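Local coordinates for protein group 3 allergen SMIPP-S YvT004A06 (Sarcoptes scabiei type hominis, PDB 3H7T) that is an inactivated paralogue of trypsin-like serine proteases from the scabies mite, binds zinc ions in the crystal and probably lacks peptidase activity, at residues V36-A40 / Q41-G45; L215-G218 / Y219-D223; K225-S229 / G230-P234. One frame throughout, in Å; residues are numbered along the deposited sequence.

In the fold
The three contacts follow one another along the chain and span both halves of a trypsin-like fold. Interaction 1 closes off strand 35-38 of the six-stranded antiparallel barrel and turns into helix 40-43. Interaction 2 leads from strand 212-216, in the other antiparallel sheet, into helix 221-228, and interaction 3 ends that helix, where I227 and P234 lie on strand 65-74 of the six-stranded barrel. The C-terminal helix thus bridges from the second sheet to the first. The centre of 36-45 lies about 15 Å from the centres of both other contacts. Those two, which adjoin in sequence, have centres about 14 Å apart.

Interaction 1: residues V36-A40 / Q41-G45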
# COMPACT_ATOMS: atom_id res chain seq x y z
N VAL A 36 -3.48 11.11 1.77
CA VAL A 36 -2.61 9.96 1.55
C VAL A 36 -3.44 8.68 1.70
O VAL A 36 -4.34 8.62 2.53
CB VAL A 36 -1.43 9.96 2.56
CG1 VAL A 36 -0.81 8.56 2.71
CG2 VAL A 36 -0.37 10.97 2.12
N ILE A 37 -3.15 7.68 0.87
CA ILE A 37 -3.82 6.38 0.99
C ILE A 37 -2.84 5.29 1.45
O ILE A 37 -1.72 5.20 0.95
CB ILE A 37 -4.55 5.97 -0.32
CG1 ILE A 37 -5.33 4.66 -0.12
CG2 ILE A 37 -3.58 5.89 -1.51
CD1 ILE A 37 -6.37 4.38 -1.20
N THR A 38 -3.29 4.48 2.40
CA THR A 38 -2.51 3.37 2.95
C THR A 38 -3.45 2.18 3.17
O THR A 38 -4.61 2.22 2.74
CB THR A 38 -1.74 3.81 4.25
OG1 THR A 38 -0.83 2.79 4.66
CG2 THR A 38 -2.71 4.13 5.40
N ALA A 39 -2.96 1.11 3.81
CA ALA A 39 -3.82 -0.03 4.15
C ALA A 39 -4.57 0.25 5.44
O ALA A 39 -4.03 0.89 6.34
CB ALA A 39 -2.99 -1.30 4.29
N ALA A 40 -5.80 -0.25 5.54
CA ALA A 40 -6.59 -0.11 6.77
C ALA A 40 -5.93 -0.79 7.97
O ALA A 40 -5.94 -0.23 9.07
CB ALA A 40 -7.98 -0.63 6.57
N GLN A 41 -5.36 -1.98 7.76
CA GLN A 41 -4.67 -2.74 8.81
C GLN A 41 -3.59 -1.94 9.55
O GLN A 41 -3.15 -2.33 10.63
CB GLN A 41 -4.04 -4.02 8.24
CG GLN A 41 -2.79 -3.77 7.37
CD GLN A 41 -2.27 -5.03 6.70
OE1 GLN A 41 -2.52 -5.26 5.52
NE2 GLN A 41 -1.56 -5.88 7.47
N CYS A 42 -3.17 -0.83 8.95
CA CYS A 42 -2.11 0.01 9.49
C CYS A 42 -2.61 0.95 10.58
O CYS A 42 -1.89 1.24 11.53
CB CYS A 42 -1.49 0.85 8.38
SG CYS A 42 -0.76 -0.13 7.04
N VAL A 43 -3.84 1.44 10.42
CA VAL A 43 -4.30 2.59 11.20
C VAL A 43 -5.70 2.44 11.80
O VAL A 43 -6.19 3.36 12.47
CB VAL A 43 -4.22 3.90 10.36
CG1 VAL A 43 -2.76 4.23 9.98
CG2 VAL A 43 -5.11 3.80 9.11
N ASP A 44 -6.33 1.29 11.57
CA ASP A 44 -7.66 0.99 12.10
C ASP A 44 -7.71 1.14 13.62
O ASP A 44 -7.00 0.45 14.34
CB ASP A 44 -8.08 -0.43 11.71
CG ASP A 44 -9.50 -0.76 12.12
OD1 ASP A 44 -10.35 0.16 12.17
OD2 ASP A 44 -9.78 -1.95 12.37
N GLY A 45 -8.56 2.06 14.09
CA GLY A 45 -8.76 2.30 15.51
C GLY A 45 -7.66 3.11 16.17
O GLY A 45 -7.56 3.14 17.40
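A39 and A40 lead from strand 35-38 into the short helix 40-43, and their carbonyls take the three backbone bonds across the contact. C42 N reaches A39 O at 3.2 Å. A40 O is gripped twice, by V43 N at 3.0 Å and by D44 N at 3.0 Å. The paired bonds wind a single tight turn directly after the strand.

C42 folds its sulfur back beside its own backbone N (chi1 -59°), which lays SG against A39 CB at 3.7 Å and leaves it 3.8 Å from T38 OG1. The sulfur continues into the disulfide with C26, while the T38 hydroxyl is hydrogen-bonded to the carbonyl of G27. Strand 26-30 is therefore held to the end of strand 35-38 through T38 and to the turn through the disulfide. Q41 has CG wedged between its backbone N and carbonyl carbon (chi1 73°), and this CG lies 4.0 Å from A39 CB. From there the extended chain carries the amide to N85, which bonds OE1, and to the carbonyl of Y202, which bonds NE2. The V43 side chain touches V20, I51 and A87 of the barrel, and the D44 carboxylate bonds Q235.

T38-C42 reads T-A-A-Q-C where active trypsin-like relatives have T-A-A-H-C, so Q41 occupies the place of the catalytic histidine. An amide with both ends bonded is held in a fixed orientation and offers no imidazole base, consistent with an inactivated protease.

Interaction 2: residues L215-G218 / Y219-D223; sequences LRVG and YYVLD. With ZN (zinc ion), chain G.
The start of the C-terminal helix of the trypsin-like fold is built here: strand 212-216 ends in a turn through V217 and G218, with Y220 at the N-cap position of helix 221-228. Y219 N bonds R216 O at 3.1 Å and Y220 N bonds V217 O at 2.8 Å.

The Y220 ring, its CG beside the residue's own backbone N (chi1 -63°), lies against L215 and the R216 carbonyl. Its CE2 meets the CD1 methyl of L215 at 3.6 Å, and R216 O sits at the ring edge, near its plane, 3.3 Å from CD2. Over the centre of one ring face stands CD2 of the adjacent Y219. Hydrogen bonds to N84 and Y166 hold the Y220 hydroxyl. With CG anti to the backbone N (chi1 -171°), Y219 places CB and CD1 over one face of the R216 guanidinium, the ring and guanidinium planes 56° apart. R216 NH1 is bonded to the carbonyl of D167. Further along, V217 CG1 and V221 CG2 touch at 4.2 Å.

One turn later, D223 OD2 binds a zinc ion at 1.9 Å, and a water on the same metal donates to Y219 O. The metal and its water thereby link the backbone of the turn to the first turn of the helix, and the ion probably balances the carboxylate charge.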
# COMPACT_ATOMS: atom_id res chain seq x y z
N LEU A 215 -4.82 -4.40 -2.57
CA LEU A 215 -6.13 -3.81 -2.77
C LEU A 215 -6.24 -3.32 -4.22
O LEU A 215 -5.35 -2.65 -4.74
CB LEU A 215 -6.37 -2.64 -1.82
CG LEU A 215 -7.78 -2.06 -1.91
CD1 LEU A 215 -8.56 -2.42 -0.66
CD2 LEU A 215 -7.72 -0.55 -2.12
N ARG A 216 -7.33 -3.70 -4.88
CA ARG A 216 -7.60 -3.23 -6.23
C ARG A 216 -8.23 -1.85 -6.11
O ARG A 216 -9.42 -1.72 -5.80
CB ARG A 216 -8.55 -4.19 -6.96
CG ARG A 216 -8.47 -4.10 -8.49
CD ARG A 216 -9.81 -3.97 -9.18
NE ARG A 216 -10.68 -5.12 -9.01
CZ ARG A 216 -11.67 -5.46 -9.84
NH1 ARG A 216 -12.40 -6.53 -9.56
NH2 ARG A 216 -11.94 -4.77 -10.94
N VAL A 217 -7.42 -0.82 -6.35
CA VAL A 217 -7.87 0.57 -6.20
C VAL A 217 -9.08 0.91 -7.08
O VAL A 217 -10.01 1.55 -6.61
CB VAL A 217 -6.72 1.58 -6.42
CG1 VAL A 217 -7.22 3.02 -6.27
CG2 VAL A 217 -5.59 1.33 -5.41
N GLY A 218 -9.06 0.44 -8.33
CA GLY A 218 -10.20 0.58 -9.26
C GLY A 218 -11.55 0.25 -8.65
O GLY A 218 -12.55 0.96 -8.90
N TYR A 219 -11.58 -0.80 -7.83
CA TYR A 219 -12.79 -1.30 -7.18
C TYR A 219 -13.35 -0.29 -6.18
O TYR A 219 -14.55 -0.28 -5.87
CB TYR A 219 -12.50 -2.65 -6.51
CG TYR A 219 -13.71 -3.39 -5.98
CD1 TYR A 219 -14.32 -4.40 -6.74
CD2 TYR A 219 -14.23 -3.10 -4.72
CE1 TYR A 219 -15.43 -5.09 -6.24
CE2 TYR A 219 -15.34 -3.77 -4.23
CZ TYR A 219 -15.94 -4.76 -4.99
OH TYR A 219 -17.03 -5.42 -4.47
N TYR A 220 -12.48 0.59 -5.68
CA TYR A 220 -12.85 1.49 -4.60
C TYR A 220 -12.72 2.98 -4.96
O TYR A 220 -12.79 3.83 -4.07
CB TYR A 220 -11.99 1.16 -3.36
CG TYR A 220 -12.22 -0.22 -2.81
CD1 TYR A 220 -13.29 -0.48 -1.96
CD2 TYR A 220 -11.35 -1.27 -3.11
CE1 TYR A 220 -13.51 -1.75 -1.43
CE2 TYR A 220 -11.55 -2.55 -2.57
CZ TYR A 220 -12.64 -2.77 -1.74
OH TYR A 220 -12.87 -4.01 -1.20
N VAL A 221 -12.55 3.29 -6.25
CA VAL A 221 -12.32 4.67 -6.72
C VAL A 221 -13.45 5.65 -6.35
O VAL A 221 -13.19 6.81 -6.04
CB VAL A 221 -12.00 4.73 -8.25
CG1 VAL A 221 -12.17 6.14 -8.83
CG2 VAL A 221 -10.59 4.22 -8.52
N LEU A 222 -14.69 5.16 -6.38
CA LEU A 222 -15.86 5.95 -5.96
C LEU A 222 -15.77 6.29 -4.47
O LEU A 222 -16.07 7.41 -4.06
CB LEU A 222 -17.16 5.18 -6.20
CG LEU A 222 -17.51 4.69 -7.61
CD1 LEU A 222 -18.62 3.66 -7.53
CD2 LEU A 222 -17.89 5.85 -8.53
N ASP A 223 -15.37 5.30 -3.68
CA ASP A 223 -15.17 5.52 -2.25
C ASP A 223 -14.04 6.51 -1.98
O ASP A 223 -14.20 7.42 -1.16
CB ASP A 223 -14.90 4.20 -1.55
CG ASP A 223 -16.04 3.23 -1.68
OD1 ASP A 223 -17.03 3.38 -0.93
OD2 ASP A 223 -15.96 2.31 -2.53
ZN ZN G . -17.27 0.91 -2.51
O HOH W 1 -16.65 -0.14 -4.01

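Interaction 3: residues K225-S229 / G230-P234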
# COMPACT_ATOMS: atom_id res chain seq x y z
N LYS A 225 -12.91 8.86 -3.95
CA LYS A 225 -13.35 10.18 -4.40
C LYS A 225 -14.43 10.77 -3.50
O LYS A 225 -14.50 11.99 -3.34
CB LYS A 225 -13.80 10.12 -5.86
CG LYS A 225 -12.64 9.96 -6.83
CD LYS A 225 -13.08 9.85 -8.28
CE LYS A 225 -11.88 9.97 -9.21
NZ LYS A 225 -12.23 9.73 -10.63
N ASP A 226 -15.25 9.91 -2.89
CA ASP A 226 -16.23 10.34 -1.88
C ASP A 226 -15.55 10.89 -0.63
O ASP A 226 -16.00 11.90 -0.07
CB ASP A 226 -17.13 9.17 -1.47
CG ASP A 226 -18.25 8.90 -2.47
OD1 ASP A 226 -18.36 9.63 -3.48
OD2 ASP A 226 -19.01 7.94 -2.24
N ILE A 227 -14.49 10.21 -0.19
CA ILE A 227 -13.72 10.62 0.97
C ILE A 227 -13.12 12.00 0.72
O ILE A 227 -13.26 12.90 1.55
CB ILE A 227 -12.59 9.60 1.32
CG1 ILE A 227 -13.17 8.35 1.98
CG2 ILE A 227 -11.58 10.24 2.26
CD1 ILE A 227 -12.20 7.17 2.05
N ILE A 228 -12.48 12.15 -0.44
CA ILE A 228 -11.79 13.38 -0.82
C ILE A 228 -12.78 14.55 -1.02
O ILE A 228 -12.41 15.70 -0.80
CB ILE A 228 -10.89 13.17 -2.07
CG1 ILE A 228 -9.73 12.22 -1.74
CG2 ILE A 228 -10.34 14.51 -2.59
CD1 ILE A 228 -9.08 11.58 -2.96
N SER A 229 -14.01 14.24 -1.42
CA SER A 229 -15.05 15.26 -1.59
C SER A 229 -15.72 15.65 -0.28
O SER A 229 -16.59 16.52 -0.25
CB SER A 229 -16.12 14.78 -2.58
OG SER A 229 -15.54 14.47 -3.84
N GLY A 230 -15.33 14.99 0.81
CA GLY A 230 -15.88 15.29 2.13
C GLY A 230 -17.23 14.66 2.38
O GLY A 230 -17.97 15.11 3.25
N LYS A 231 -17.55 13.60 1.64
CA LYS A 231 -18.84 12.92 1.75
C LYS A 231 -18.81 11.68 2.65
O LYS A 231 -19.77 10.92 2.72
CB LYS A 231 -19.37 12.56 0.35
CG LYS A 231 -19.77 13.79 -0.47
CD LYS A 231 -20.60 13.43 -1.70
CE LYS A 231 -19.72 13.16 -2.91
NZ LYS A 231 -20.54 13.05 -4.16
N VAL A 232 -17.69 11.49 3.36
CA VAL A 232 -17.54 10.36 4.27
C VAL A 232 -17.03 10.82 5.63
O VAL A 232 -16.02 11.53 5.72
CB VAL A 232 -16.59 9.27 3.68
CG1 VAL A 232 -16.38 8.12 4.67
CG2 VAL A 232 -17.12 8.73 2.36
N LYS A 233 -17.74 10.43 6.69
CA LYS A 233 -17.29 10.70 8.06
C LYS A 233 -15.97 10.00 8.38
O LYS A 233 -15.76 8.85 7.96
CB LYS A 233 -18.36 10.27 9.07
N PRO A 234 -15.06 10.68 9.10
CA PRO A 234 -13.82 10.07 9.59
C PRO A 234 -14.08 9.12 10.76
O PRO A 234 -15.15 9.15 11.36
CB PRO A 234 -12.99 11.27 10.05
CG PRO A 234 -14.00 12.31 10.39
CD PRO A 234 -15.10 12.13 9.39
O HOH W 2 -20.01 9.00 0.48
O HOH W 3 -15.09 12.74 3.76
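D226 meets K231 and V232 as the chain doubles back past the end of helix 221-228. Its carbonyl O accepts K231 N at 2.9 Å. Its CB rests 3.9 Å from V232 CG2, while OD1 stays 4.1 Å from K231 NZ, too far for a direct ion pair. A water joins D226 OD2 to K231 O, donating to both.

I227 is next: its O takes G230 N at 3.0 Å, and a second water donates to I227 O; the same water stands so close to V232 O that a bond on that side is doubtful. The I227 side chain sends CG1 beside the backbone N (chi1 -75°), where it lies against V232 CB at 3.9 Å; the side chain also touches Y73 of strand 65-74. S229 returns both its N and its hydroxyl OG to K225 O, from opposite faces of that carbonyl, with OG at 2.7 Å; its CB lies 4.0 Å from CE of K231.

The two bonds back from G230 and K231, with positive phi at G230 (80°), make a Schellman motif, and beside the motif I227 packs on V232. Carbonyls at the helix end are thus given donors by the turn and, at I227 O, by water as well, and the K231 ammonium would probably be favourable to the D226 carboxylate.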